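Local coordinates for beta-porphyranase B (Bacteroides plebeius, PDB 4AWD), which hydrolyses the red-seaweed polysaccharide porphyran, cutting the (1->4) linkages between beta-D-galactose and alpha-L-galactose-6-sulfate while leaving the non-sulfated agarose portion untouched, at residues A[87-92]-A[122-127]; A[251-256]-A[274-279]; A[187-190]-A[196-199]; A[175-180]-A[245-250]. All blocks are in the same frame, centred on the assembly; numbering follows the deposited sequence.

Contact 1: residues A[87-92]-A[122-127]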
loop_
_atom_site.group_PDB
_atom_site.type_symbol
_atom_site.label_atom_id
_atom_site.label_comp_id
_atom_site.label_asym_id
_atom_site.label_seq_id
_atom_site.Cartn_x
_atom_site.Cartn_y
_atom_site.Cartn_z
ATOM N N GLU A 87 7.662 0.479 -17.236
ATOM C CA GLU A 87 7.552 -0.688 -18.121
ATOM C C GLU A 87 7.131 -1.971 -17.401
ATOM O O GLU A 87 6.709 -2.928 -18.062
ATOM C CB GLU A 87 8.877 -0.943 -18.874
ATOM C CG GLU A 87 9.341 0.195 -19.775
ATOM C CD GLU A 87 9.860 1.398 -18.983
ATOM O OE1 GLU A 87 10.353 1.223 -17.843
ATOM O OE2 GLU A 87 9.758 2.532 -19.491
ATOM N N ASN A 88 7.253 -1.995 -16.069
ATOM C CA ASN A 88 6.868 -3.157 -15.260
ATOM C C ASN A 88 5.395 -3.170 -14.863
ATOM O O ASN A 88 4.932 -4.103 -14.182
ATOM C CB ASN A 88 7.726 -3.252 -13.994
ATOM C CG ASN A 88 9.155 -3.675 -14.283
ATOM O OD1 ASN A 88 9.867 -3.039 -15.061
ATOM N ND2 ASN A 88 9.580 -4.747 -13.644
ATOM N N VAL A 89 4.680 -2.127 -15.284
ATOM C CA VAL A 89 3.274 -1.938 -14.957
ATOM C C VAL A 89 2.456 -2.077 -16.229
ATOM O O VAL A 89 2.673 -1.347 -17.206
ATOM C CB VAL A 89 3.022 -0.554 -14.329
ATOM C CG1 VAL A 89 1.546 -0.366 -14.004
ATOM C CG2 VAL A 89 3.861 -0.386 -13.076
ATOM N N SER A 90 1.540 -3.032 -16.238
ATOM C CA SER A 90 0.631 -3.160 -17.356
ATOM C C SER A 90 -0.780 -3.481 -16.860
ATOM O O SER A 90 -0.997 -3.721 -15.664
ATOM C CB SER A 90 1.138 -4.230 -18.325
ATOM O OG SER A 90 1.134 -5.506 -17.720
ATOM N N VAL A 91 -1.728 -3.466 -17.791
ATOM C CA VAL A 91 -3.100 -3.885 -17.546
ATOM C C VAL A 91 -3.443 -4.886 -18.641
ATOM O O VAL A 91 -3.412 -4.557 -19.824
ATOM C CB VAL A 91 -4.090 -2.690 -17.620
ATOM C CG1 VAL A 91 -5.539 -3.190 -17.668
ATOM C CG2 VAL A 91 -3.884 -1.738 -16.457
ATOM N N LYS A 92 -3.759 -6.109 -18.258
ATOM C CA LYS A 92 -4.031 -7.132 -19.230
ATOM C C LYS A 92 -4.970 -8.158 -18.621
ATOM O O LYS A 92 -4.808 -8.523 -17.462
ATOM C CB LYS A 92 -2.707 -7.775 -19.676
ATOM C CG LYS A 92 -2.842 -8.900 -20.703
ATOM C CD LYS A 92 -2.725 -8.411 -22.139
ATOM C CE LYS A 92 -2.657 -9.610 -23.119
ATOM N NZ LYS A 92 -1.521 -10.558 -22.834
ATOM N N GLY A 122 7.489 -2.277 -9.555
ATOM C CA GLY A 122 6.533 -1.242 -9.938
ATOM C C GLY A 122 6.033 -0.439 -8.754
ATOM O O GLY A 122 5.860 -0.968 -7.666
ATOM N N ALA A 123 5.825 0.853 -8.972
ATOM C CA ALA A 123 5.180 1.718 -7.999
ATOM C C ALA A 123 4.145 2.575 -8.705
ATOM O O ALA A 123 4.502 3.526 -9.432
ATOM C CB ALA A 123 6.190 2.597 -7.304
ATOM N N VAL A 124 2.873 2.228 -8.497
ATOM C CA VAL A 124 1.729 2.990 -9.043
ATOM C C VAL A 124 1.164 3.971 -8.003
ATOM O O VAL A 124 0.965 3.613 -6.850
ATOM C CB VAL A 124 0.602 2.033 -9.511
ATOM C CG1 VAL A 124 -0.558 2.795 -10.082
ATOM C CG2 VAL A 124 1.121 1.071 -10.543
ATOM N N ALA A 125 0.897 5.202 -8.420
ATOM C CA ALA A 125 0.257 6.191 -7.557
ATOM C C ALA A 125 -0.966 6.758 -8.246
ATOM O O ALA A 125 -0.921 7.074 -9.443
ATOM C CB ALA A 125 1.229 7.318 -7.207
ATOM N N SER A 126 -2.064 6.889 -7.516
ATOM C CA SER A 126 -3.195 7.651 -8.046
ATOM C C SER A 126 -2.763 9.091 -8.343
ATOM O O SER A 126 -1.888 9.658 -7.672
ATOM C CB SER A 126 -4.413 7.609 -7.105
ATOM O OG SER A 126 -4.096 8.032 -5.776
ATOM N N VAL A 127 -3.357 9.655 -9.389
ATOM C CA VAL A 127 -3.077 11.028 -9.793
ATOM C C VAL A 127 -3.604 11.998 -8.732
ATOM O O VAL A 127 -2.927 12.935 -8.345
ATOM C CB VAL A 127 -3.672 11.337 -11.198
ATOM C CG1 VAL A 127 -3.768 12.842 -11.454
ATOM C CG2 VAL A 127 -2.826 10.679 -12.252
#
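Val89 and Val124 meet with no ring or other flat group between them; the flat group that touches the pair from outside the two segments is the indole of Trp68, against Val124, while the Asn88 amide is held by Ile99 O and Thr101 OG1. Between the segments the junction is purely aliphatic. CG1 of Val89 lies 3.8 Å from CG2 of Val124, and the other Val89 methyl, CG2, is 4.0 Å from that same Val124 CG2, so a single methyl rests against both branches of its partner. The side chains meet at a slant rather than end to end. Val124 offers this branch because its CG1 is anti to the backbone N (chi1 -179°), which leaves CG2 beside the N and directed at Val89. Val89 CG2 also approaches the backbone at Gly122 CA, 4.2 Å away, where no side chain intervenes.

The two strands are not partners in hydrogen bonding. Strand 89-92 pairs with 95-107, and that long strand in turn pairs with 117-126, so the valines bridge strands that share a neighbour. Leu96 packs on Val89 and Ile98 on Val124, extending the apolar layer, as expected for the interior of the curved beta-sandwich of family GH16. Val124 also touches Ile284, while Gly122 pairs through its backbone with Thr286, next to the probable substrate-binding Glu287.

With nothing but methyl groups and a backbone CA in contact, adhesion here rests on dispersion and on the exclusion of water, with no directional bond to fix the spacing.

Contact 2: residues A[251-256]-A[274-279]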
loop_
_atom_site.group_PDB
_atom_site.type_symbol
_atom_site.label_atom_id
_atom_site.label_comp_id
_atom_site.label_asym_id
_atom_site.label_seq_id
_atom_site.Cartn_x
_atom_site.Cartn_y
_atom_site.Cartn_z
ATOM N N ASN A 251 -8.947 9.087 13.933
ATOM C CA ASN A 251 -8.386 8.243 15.001
ATOM C C ASN A 251 -8.550 6.725 14.813
ATOM O O ASN A 251 -8.173 5.948 15.702
ATOM C CB ASN A 251 -8.970 8.633 16.359
ATOM C CG ASN A 251 -8.627 10.047 16.748
ATOM O OD1 ASN A 251 -9.387 10.968 16.473
ATOM N ND2 ASN A 251 -7.470 10.236 17.378
ATOM N N THR A 252 -9.102 6.298 13.679
ATOM C CA THR A 252 -9.627 4.930 13.584
ATOM C C THR A 252 -9.635 4.367 12.176
ATOM O O THR A 252 -10.245 4.926 11.271
ATOM C CB THR A 252 -11.061 4.878 14.132
ATOM O OG1 THR A 252 -11.137 5.727 15.281
ATOM C CG2 THR A 252 -11.471 3.447 14.506
ATOM N N VAL A 253 -8.957 3.246 12.006
ATOM C CA VAL A 253 -8.929 2.534 10.739
ATOM C C VAL A 253 -9.209 1.067 11.037
ATOM O O VAL A 253 -8.719 0.539 12.029
ATOM C CB VAL A 253 -7.572 2.688 10.026
ATOM C CG1 VAL A 253 -7.688 2.177 8.621
ATOM C CG2 VAL A 253 -7.135 4.160 9.980
ATOM N N LYS A 254 -10.030 0.426 10.205
ATOM C CA LYS A 254 -10.479 -0.955 10.451
ATOM C C LYS A 254 -10.233 -1.841 9.229
ATOM O O LYS A 254 -10.616 -1.488 8.114
ATOM C CB LYS A 254 -11.967 -0.982 10.822
ATOM C CG LYS A 254 -12.330 -0.103 12.020
ATOM C CD LYS A 254 -13.783 -0.302 12.520
ATOM C CE LYS A 254 -14.005 0.462 13.834
ATOM N NZ LYS A 254 -15.428 0.408 14.365
ATOM N N PHE A 255 -9.639 -3.011 9.442
ATOM C CA PHE A 255 -9.170 -3.828 8.320
ATOM C C PHE A 255 -9.992 -5.080 8.029
ATOM O O PHE A 255 -10.476 -5.755 8.942
ATOM C CB PHE A 255 -7.685 -4.157 8.487
ATOM C CG PHE A 255 -6.828 -2.939 8.599
ATOM C CD1 PHE A 255 -6.392 -2.285 7.459
ATOM C CD2 PHE A 255 -6.499 -2.415 9.854
ATOM C CE1 PHE A 255 -5.618 -1.125 7.552
ATOM C CE2 PHE A 255 -5.720 -1.264 9.959
ATOM C CZ PHE A 255 -5.272 -0.616 8.800
ATOM N N TYR A 256 -10.149 -5.372 6.740
ATOM C CA TYR A 256 -10.994 -6.472 6.282
ATOM C C TYR A 256 -10.243 -7.401 5.341
ATOM O O TYR A 256 -9.564 -6.962 4.415
ATOM C CB TYR A 256 -12.264 -5.940 5.617
ATOM C CG TYR A 256 -13.156 -5.183 6.579
ATOM C CD1 TYR A 256 -12.834 -3.881 6.993
ATOM C CD2 TYR A 256 -14.318 -5.774 7.092
ATOM C CE1 TYR A 256 -13.633 -3.194 7.886
ATOM C CE2 TYR A 256 -15.133 -5.085 7.995
ATOM C CZ TYR A 256 -14.784 -3.796 8.382
ATOM O OH TYR A 256 -15.581 -3.114 9.270
ATOM N N THR A 274 -5.551 14.215 16.451
ATOM C CA THR A 274 -6.216 13.830 15.214
ATOM C C THR A 274 -5.196 13.434 14.126
ATOM O O THR A 274 -5.119 14.097 13.083
ATOM C CB THR A 274 -7.106 14.980 14.696
ATOM O OG1 THR A 274 -6.317 16.169 14.548
ATOM C CG2 THR A 274 -8.279 15.253 15.651
ATOM N N PRO A 275 -4.417 12.347 14.360
ATOM C CA PRO A 275 -3.255 12.057 13.500
ATOM C C PRO A 275 -3.575 11.781 12.026
ATOM O O PRO A 275 -2.738 12.081 11.158
ATOM C CB PRO A 275 -2.627 10.821 14.153
ATOM C CG PRO A 275 -3.731 10.195 14.930
ATOM C CD PRO A 275 -4.570 11.334 15.422
ATOM N N PHE A 276 -4.751 11.225 11.737
ATOM C CA PHE A 276 -5.122 10.940 10.343
ATOM C C PHE A 276 -6.145 11.910 9.748
ATOM O O PHE A 276 -7.019 11.513 8.977
ATOM C CB PHE A 276 -5.547 9.472 10.154
ATOM C CG PHE A 276 -4.385 8.526 9.966
ATOM C CD1 PHE A 276 -3.172 8.742 10.618
ATOM C CD2 PHE A 276 -4.509 7.409 9.150
ATOM C CE1 PHE A 276 -2.102 7.874 10.445
ATOM C CE2 PHE A 276 -3.441 6.538 8.968
ATOM C CZ PHE A 276 -2.231 6.776 9.618
ATOM N N ASP A 277 -6.000 13.190 10.095
ATOM C CA ASP A 277 -6.894 14.235 9.601
ATOM C C ASP A 277 -6.483 14.814 8.239
ATOM O O ASP A 277 -6.963 15.875 7.843
ATOM C CB ASP A 277 -7.064 15.358 10.638
ATOM C CG ASP A 277 -5.749 16.047 11.003
ATOM O OD1 ASP A 277 -4.708 15.810 10.330
ATOM O OD2 ASP A 277 -5.762 16.828 11.998
ATOM N N ARG A 278 -5.598 14.122 7.531
ATOM C CA ARG A 278 -5.163 14.577 6.218
ATOM C C ARG A 278 -5.411 13.524 5.134
ATOM O O ARG A 278 -5.129 12.335 5.341
ATOM C CB ARG A 278 -3.682 14.927 6.233
ATOM C CG ARG A 278 -3.309 16.232 6.901
ATOM C CD ARG A 278 -1.792 16.393 6.793
ATOM N NE ARG A 278 -1.384 16.259 5.392
ATOM C CZ ARG A 278 -0.181 15.871 4.974
ATOM N NH1 ARG A 278 0.787 15.569 5.844
ATOM N NH2 ARG A 278 0.053 15.798 3.673
ATOM N N PRO A 279 -5.905 13.960 3.961
ATOM C CA PRO A 279 -6.152 13.032 2.853
ATOM C C PRO A 279 -4.847 12.445 2.274
ATOM O O PRO A 279 -3.741 12.928 2.593
ATOM C CB PRO A 279 -6.853 13.918 1.828
ATOM C CG PRO A 279 -6.245 15.294 2.066
ATOM C CD PRO A 279 -6.110 15.373 3.561
#
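Asn251 swings its CG to the side of its own backbone N (chi1 -63°), so that an amide whose CB starts away from residues 274-279 bends back to them; Phe276, with chi1 -83°, brings its ring up to Val253. The amide nitrogen ND2 of Asn251 comes within 3.7 Å of Pro275 CD, the two side chains crossing nearly perpendicular. This is van der Waals packing against the proline ring, since the hydrogen bond of ND2 goes to Asp273 O, just ahead of the turn. Deeper in, one methyl of Val253, CG2, reaches Phe276 CD2 at 4.3 Å, approaching the ring obliquely.

Residues 274-277 form a type I beta turn in the loop that leads from strand 260-265 to strand 281-285 of the GH16 beta-sandwich, and the contact lays this turn against the start of strand 252-257. The turn is closed chiefly by side chains: Thr274 OG1 donates to Asp277 OD2 at 2.7 Å, meeting that oxygen 46° out of the carboxylate plane. The backbone bond from Asp277 N to Thr274 O, 3.2 Å long, is weak.

Both apolar residues continue into the core, Val253 touching Leu177 and Trp247, Phe276 touching Gln175 and Thr207. Phe276 O also accepts a hydrogen bond from His132 NE2, and the Phe276 side chain lies about 6 Å from that of Glu176, the probable nucleophile.

Contact 3: residues A[187-190]-A[196-199]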
loop_
_atom_site.group_PDB
_atom_site.type_symbol
_atom_site.label_atom_id
_atom_site.label_comp_id
_atom_site.label_asym_id
_atom_site.label_seq_id
_atom_site.Cartn_x
_atom_site.Cartn_y
_atom_site.Cartn_z
ATOM N N ARG A 187 11.957 -16.586 2.922
ATOM C CA ARG A 187 13.282 -17.225 2.925
ATOM C C ARG A 187 14.157 -16.938 4.160
ATOM O O ARG A 187 14.686 -17.865 4.773
ATOM C CB ARG A 187 14.053 -16.889 1.645
ATOM C CG ARG A 187 13.632 -17.689 0.426
ATOM C CD ARG A 187 14.342 -17.170 -0.799
ATOM N NE ARG A 187 13.992 -17.881 -2.023
ATOM C CZ ARG A 187 14.176 -17.394 -3.250
ATOM N NH1 ARG A 187 14.685 -16.165 -3.430
ATOM N NH2 ARG A 187 13.832 -18.130 -4.308
ATOM N N SER A 188 14.306 -15.664 4.521
ATOM C CA SER A 188 15.199 -15.279 5.608
ATOM C C SER A 188 14.511 -15.345 6.963
ATOM O O SER A 188 13.955 -14.366 7.464
ATOM C CB SER A 188 15.783 -13.898 5.346
ATOM O OG SER A 188 16.634 -13.947 4.220
ATOM N N VAL A 189 14.558 -16.524 7.562
ATOM C CA VAL A 189 13.893 -16.758 8.834
ATOM C C VAL A 189 14.938 -17.030 9.902
ATOM O O VAL A 189 15.554 -18.092 9.926
ATOM C CB VAL A 189 12.889 -17.937 8.750
ATOM C CG1 VAL A 189 12.031 -18.006 10.006
ATOM C CG2 VAL A 189 12.018 -17.809 7.525
ATOM N N ASN A 190 15.150 -16.042 10.758
ATOM C CA ASN A 190 15.977 -16.187 11.942
ATOM C C ASN A 190 15.321 -17.209 12.885
ATOM O O ASN A 190 14.215 -16.976 13.368
ATOM C CB ASN A 190 16.127 -14.811 12.595
ATOM C CG ASN A 190 16.937 -14.835 13.878
ATOM O OD1 ASN A 190 17.150 -15.892 14.497
ATOM N ND2 ASN A 190 17.381 -13.645 14.304
ATOM N N ASN A 196 8.678 -13.483 10.892
ATOM C CA ASN A 196 8.206 -13.410 9.517
ATOM C C ASN A 196 7.944 -14.778 8.886
ATOM O O ASN A 196 7.697 -14.864 7.685
ATOM C CB ASN A 196 9.217 -12.649 8.660
ATOM C CG ASN A 196 10.559 -13.331 8.621
ATOM O OD1 ASN A 196 11.008 -13.892 9.629
ATOM N ND2 ASN A 196 11.208 -13.306 7.458
ATOM N N LYS A 197 7.994 -15.834 9.700
ATOM C CA LYS A 197 7.836 -17.221 9.234
ATOM C C LYS A 197 6.581 -17.459 8.399
ATOM O O LYS A 197 6.607 -18.215 7.423
ATOM C CB LYS A 197 7.835 -18.167 10.435
ATOM C CG LYS A 197 7.967 -19.645 10.108
ATOM C CD LYS A 197 8.037 -20.484 11.405
ATOM C CE LYS A 197 7.712 -21.955 11.142
ATOM N NZ LYS A 197 8.555 -22.483 10.036
ATOM N N THR A 198 5.484 -16.816 8.798
ATOM C CA THR A 198 4.176 -17.006 8.167
ATOM C C THR A 198 3.659 -15.691 7.571
ATOM O O THR A 198 2.439 -15.511 7.419
ATOM C CB THR A 198 3.151 -17.425 9.219
ATOM O OG1 THR A 198 3.259 -16.532 10.345
ATOM C CG2 THR A 198 3.381 -18.871 9.669
ATOM N N TRP A 199 4.571 -14.772 7.258
ATOM C CA TRP A 199 4.198 -13.428 6.835
ATOM C C TRP A 199 3.295 -13.407 5.588
ATOM O O TRP A 199 2.473 -12.511 5.441
ATOM C CB TRP A 199 5.448 -12.607 6.586
ATOM C CG TRP A 199 5.288 -11.139 6.779
ATOM C CD1 TRP A 199 5.012 -10.486 7.952
ATOM C CD2 TRP A 199 5.447 -10.127 5.783
ATOM N NE1 TRP A 199 4.985 -9.127 7.744
ATOM C CE2 TRP A 199 5.242 -8.879 6.419
ATOM C CE3 TRP A 199 5.742 -10.150 4.410
ATOM C CZ2 TRP A 199 5.318 -7.662 5.730
ATOM C CZ3 TRP A 199 5.821 -8.931 3.716
ATOM C CH2 TRP A 199 5.610 -7.708 4.383
HETATM O O HOH W 1 13.624 -13.697 10.992
#
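Two loop segments draw together at Val189 and Lys197, whose CA atoms stand 6.1 Å apart, the first bent by an inverse gamma turn centred on Ser188 and the second by a type I beta turn from Asn196 to Trp199. The side chain that joins them is Asn196. Its CG sits between the backbone N and the carbonyl carbon (chi1 61°), a rotation that carries the amide across to the other segment. Asn196 ND2 then donates to Ser188 O at 2.9 Å along a nearly straight N-H line of 169°. The acceptor lies almost in the plane of the amide, whereas the donor stands 45° above the plane of the Ser188 carbonyl.

The second arm of the same amide works through water. Asn196 OD1 accepts from a water molecule at 3.0 Å, and that water accepts from Asn190 N at 2.8 Å, so donor and acceptor ends of one amide grip the opposing backbone two residues apart, which favours one of the two flip states of the amide. This is a side-chain clasp across the neck of a loop, set in the long connection between strands 168-182 and 204-213 of the GH16 fold; the Asn196 side chain lies about 11 Å from that of Glu181, the probable proton donor. Val189 CG1 packs on Lys197 CB at 4.2 Å, a looser aliphatic touch.

Each limb is anchored separately. Glu292 OE2 accepts from the backbone N of Arg187 and of Ser188, and Arg187 forms a salt bridge with Asp300, while the Trp199 ring is set edge-to-face with Trp195 and Trp291.

Contact 4: residues A[175-180]-A[245-250]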
loop_
_atom_site.group_PDB
_atom_site.type_symbol
_atom_site.label_atom_id
_atom_site.label_comp_id
_atom_site.label_asym_id
_atom_site.label_seq_id
_atom_site.Cartn_x
_atom_site.Cartn_y
_atom_site.Cartn_z
ATOM N N GLN A 175 1.546 10.924 6.999
ATOM C CA GLN A 175 0.893 9.690 7.417
ATOM C C GLN A 175 0.909 8.659 6.296
ATOM O O GLN A 175 1.102 8.992 5.128
ATOM C CB GLN A 175 -0.541 9.942 7.902
ATOM C CG GLN A 175 -0.660 10.893 9.088
ATOM C CD GLN A 175 -0.609 12.366 8.669
ATOM O OE1 GLN A 175 -1.276 12.782 7.726
ATOM N NE2 GLN A 175 0.193 13.151 9.376
ATOM N N GLU A 176 0.684 7.412 6.675
ATOM C CA GLU A 176 0.840 6.292 5.790
ATOM C C GLU A 176 -0.039 5.167 6.308
ATOM O O GLU A 176 0.060 4.784 7.477
ATOM C CB GLU A 176 2.310 5.844 5.770
ATOM C CG GLU A 176 2.635 4.758 4.762
ATOM C CD GLU A 176 4.128 4.531 4.629
ATOM O OE1 GLU A 176 4.920 5.280 5.250
ATOM O OE2 GLU A 176 4.523 3.593 3.916
ATOM N N LEU A 177 -0.889 4.652 5.430
ATOM C CA LEU A 177 -1.865 3.639 5.793
ATOM C C LEU A 177 -1.644 2.409 4.925
ATOM O O LEU A 177 -1.907 2.420 3.719
ATOM C CB LEU A 177 -3.297 4.201 5.659
ATOM C CG LEU A 177 -4.565 3.319 5.677
ATOM C CD1 LEU A 177 -4.629 2.432 6.898
ATOM C CD2 LEU A 177 -5.824 4.189 5.614
ATOM N N ASP A 178 -1.110 1.372 5.548
ATOM C CA ASP A 178 -0.794 0.116 4.865
ATOM C C ASP A 178 -1.957 -0.832 5.022
ATOM O O ASP A 178 -2.245 -1.287 6.133
ATOM C CB ASP A 178 0.476 -0.516 5.459
ATOM C CG ASP A 178 1.735 0.248 5.080
ATOM O OD1 ASP A 178 1.948 0.424 3.871
ATOM O OD2 ASP A 178 2.502 0.665 5.981
ATOM N N ILE A 179 -2.645 -1.103 3.918
ATOM C CA ILE A 179 -3.809 -1.976 3.955
ATOM C C ILE A 179 -3.351 -3.432 3.876
ATOM O O ILE A 179 -3.830 -4.275 4.626
ATOM C CB ILE A 179 -4.860 -1.601 2.875
ATOM C CG1 ILE A 179 -5.449 -0.221 3.202
ATOM C CG2 ILE A 179 -5.971 -2.653 2.823
ATOM C CD1 ILE A 179 -6.242 0.449 2.100
ATOM N N ILE A 180 -2.407 -3.722 2.985
ATOM C CA ILE A 180 -1.741 -5.025 3.001
ATOM C C ILE A 180 -0.298 -4.936 2.547
ATOM O O ILE A 180 0.012 -4.249 1.566
ATOM C CB ILE A 180 -2.515 -6.119 2.174
ATOM C CG1 ILE A 180 -1.860 -7.503 2.321
ATOM C CG2 ILE A 180 -2.674 -5.708 0.672
ATOM C CD1 ILE A 180 -1.886 -8.073 3.759
ATOM N N CYS A 245 -9.732 -1.564 3.866
ATOM C CA CYS A 245 -9.687 -0.704 5.006
ATOM C C CYS A 245 -10.933 0.170 5.029
ATOM O O CYS A 245 -11.315 0.740 3.998
ATOM C CB CYS A 245 -8.483 0.207 4.891
ATOM S SG CYS A 245 -8.372 1.267 6.275
ATOM N N TRP A 246 -11.554 0.269 6.202
ATOM C CA TRP A 246 -12.509 1.330 6.456
ATOM C C TRP A 246 -11.780 2.407 7.250
ATOM O O TRP A 246 -11.559 2.274 8.452
ATOM C CB TRP A 246 -13.731 0.833 7.233
ATOM C CG TRP A 246 -14.780 1.898 7.449
ATOM C CD1 TRP A 246 -14.672 3.241 7.177
ATOM C CD2 TRP A 246 -16.092 1.712 7.998
ATOM N NE1 TRP A 246 -15.839 3.892 7.513
ATOM C CE2 TRP A 246 -16.722 2.978 8.022
ATOM C CE3 TRP A 246 -16.797 0.596 8.469
ATOM C CZ2 TRP A 246 -18.028 3.158 8.504
ATOM C CZ3 TRP A 246 -18.095 0.774 8.939
ATOM C CH2 TRP A 246 -18.695 2.049 8.955
ATOM N N TRP A 247 -11.389 3.468 6.566
ATOM C CA TRP A 247 -10.739 4.581 7.238
ATOM C C TRP A 247 -11.871 5.430 7.827
ATOM O O TRP A 247 -12.466 6.251 7.138
ATOM C CB TRP A 247 -9.845 5.328 6.249
ATOM C CG TRP A 247 -9.051 6.472 6.816
ATOM C CD1 TRP A 247 -8.969 6.868 8.132
ATOM C CD2 TRP A 247 -8.193 7.356 6.080
ATOM N NE1 TRP A 247 -8.131 7.947 8.243
ATOM C CE2 TRP A 247 -7.644 8.269 7.004
ATOM C CE3 TRP A 247 -7.847 7.468 4.722
ATOM C CZ2 TRP A 247 -6.764 9.277 6.623
ATOM C CZ3 TRP A 247 -6.966 8.473 4.338
ATOM C CH2 TRP A 247 -6.435 9.366 5.288
ATOM N N VAL A 248 -12.189 5.180 9.096
ATOM C CA VAL A 248 -13.434 5.678 9.696
ATOM C C VAL A 248 -13.373 7.161 10.023
ATOM O O VAL A 248 -14.312 7.899 9.716
ATOM C CB VAL A 248 -13.807 4.915 10.985
ATOM C CG1 VAL A 248 -15.104 5.505 11.610
ATOM C CG2 VAL A 248 -13.942 3.431 10.708
ATOM N N ASP A 249 -12.277 7.577 10.658
ATOM C CA ASP A 249 -12.036 8.978 11.039
ATOM C C ASP A 249 -10.555 9.193 11.317
ATOM O O ASP A 249 -9.730 8.327 11.030
ATOM C CB ASP A 249 -12.879 9.411 12.261
ATOM C CG ASP A 249 -12.666 8.519 13.467
ATOM O OD1 ASP A 249 -11.520 8.103 13.736
ATOM O OD2 ASP A 249 -13.662 8.212 14.152
ATOM N N ALA A 250 -10.223 10.344 11.885
ATOM C CA ALA A 250 -8.840 10.707 12.109
ATOM C C ALA A 250 -8.171 9.856 13.173
ATOM O O ALA A 250 -6.950 9.887 13.290
ATOM C CB ALA A 250 -8.731 12.164 12.447
#
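The Leu177 side chain is a forked bump, and Cys245 and Trp247 form the hollow that receives it. The CD2 prong of Leu177 leans obliquely over the indole of Trp247, displaced toward the rim of the ring system, with Trp247 CE3 4.0 Å from Leu177 CD2. The sulfur of Cys245 is modelled beside both prongs, but its exact place is doubtful, since SG sits too close to Val253 CG1. Firmer is the next bump along, Ile179: its CG1 presses on Cys245 CB at 3.5 Å, and Ile179 CD1 follows at 3.6 Å from the same Cys245 CB because the chain beyond CG1 stays extended (chi2 166°). Leu177 and Ile179 thus straddle Cys245, one on the side of the sulfur and one at the CB.

Strand 168-182 and strand 241-249 do not pair with each other here; they face across the interior of the beta-sandwich. Residues 176-181 carry the ExDxxE signature of GH16, with a classic beta bulge at Ile179 and Ile180 opposite Phe151. Leu177 and Ile179 look into the core, while Glu176, the probable nucleophile, and Asp178 lie on the other side of the strand, where Trp210 NE1 and His208 NE2 meet them, the latter weakly. Val253 and Phe255 close over Leu177 from the neighbouring strand.

Chemically the interface is aliphatic carbon, a sulfur and an aromatic ring, all buried. It therefore backs the strand of the probable nucleophile by close apolar fit, with Glu176 and Asp178 on its other side.

In the fold
From the N terminus, contact 1 is made and closed first, folding residues 122-127 back to 87-92 around strand 95-107. Contact 4 opens next at 175-180 and closes only at 245-250. Within that span lies contact 3, which fastens a short loop between strands 168-182 and 204-213. Contact 2 starts as contact 4 ends and closes at 274-279, so no two contacts cross. Contact 4 sets strand 168-182, with the probable nucleophile, against the hairpin of strands 241-249 and 252-257, and contact 2 adds the loop before strand 281-285 to the same hairpin. Contact 1 lies on the opposite side of the chain's centre, and contact 3 sits farther out.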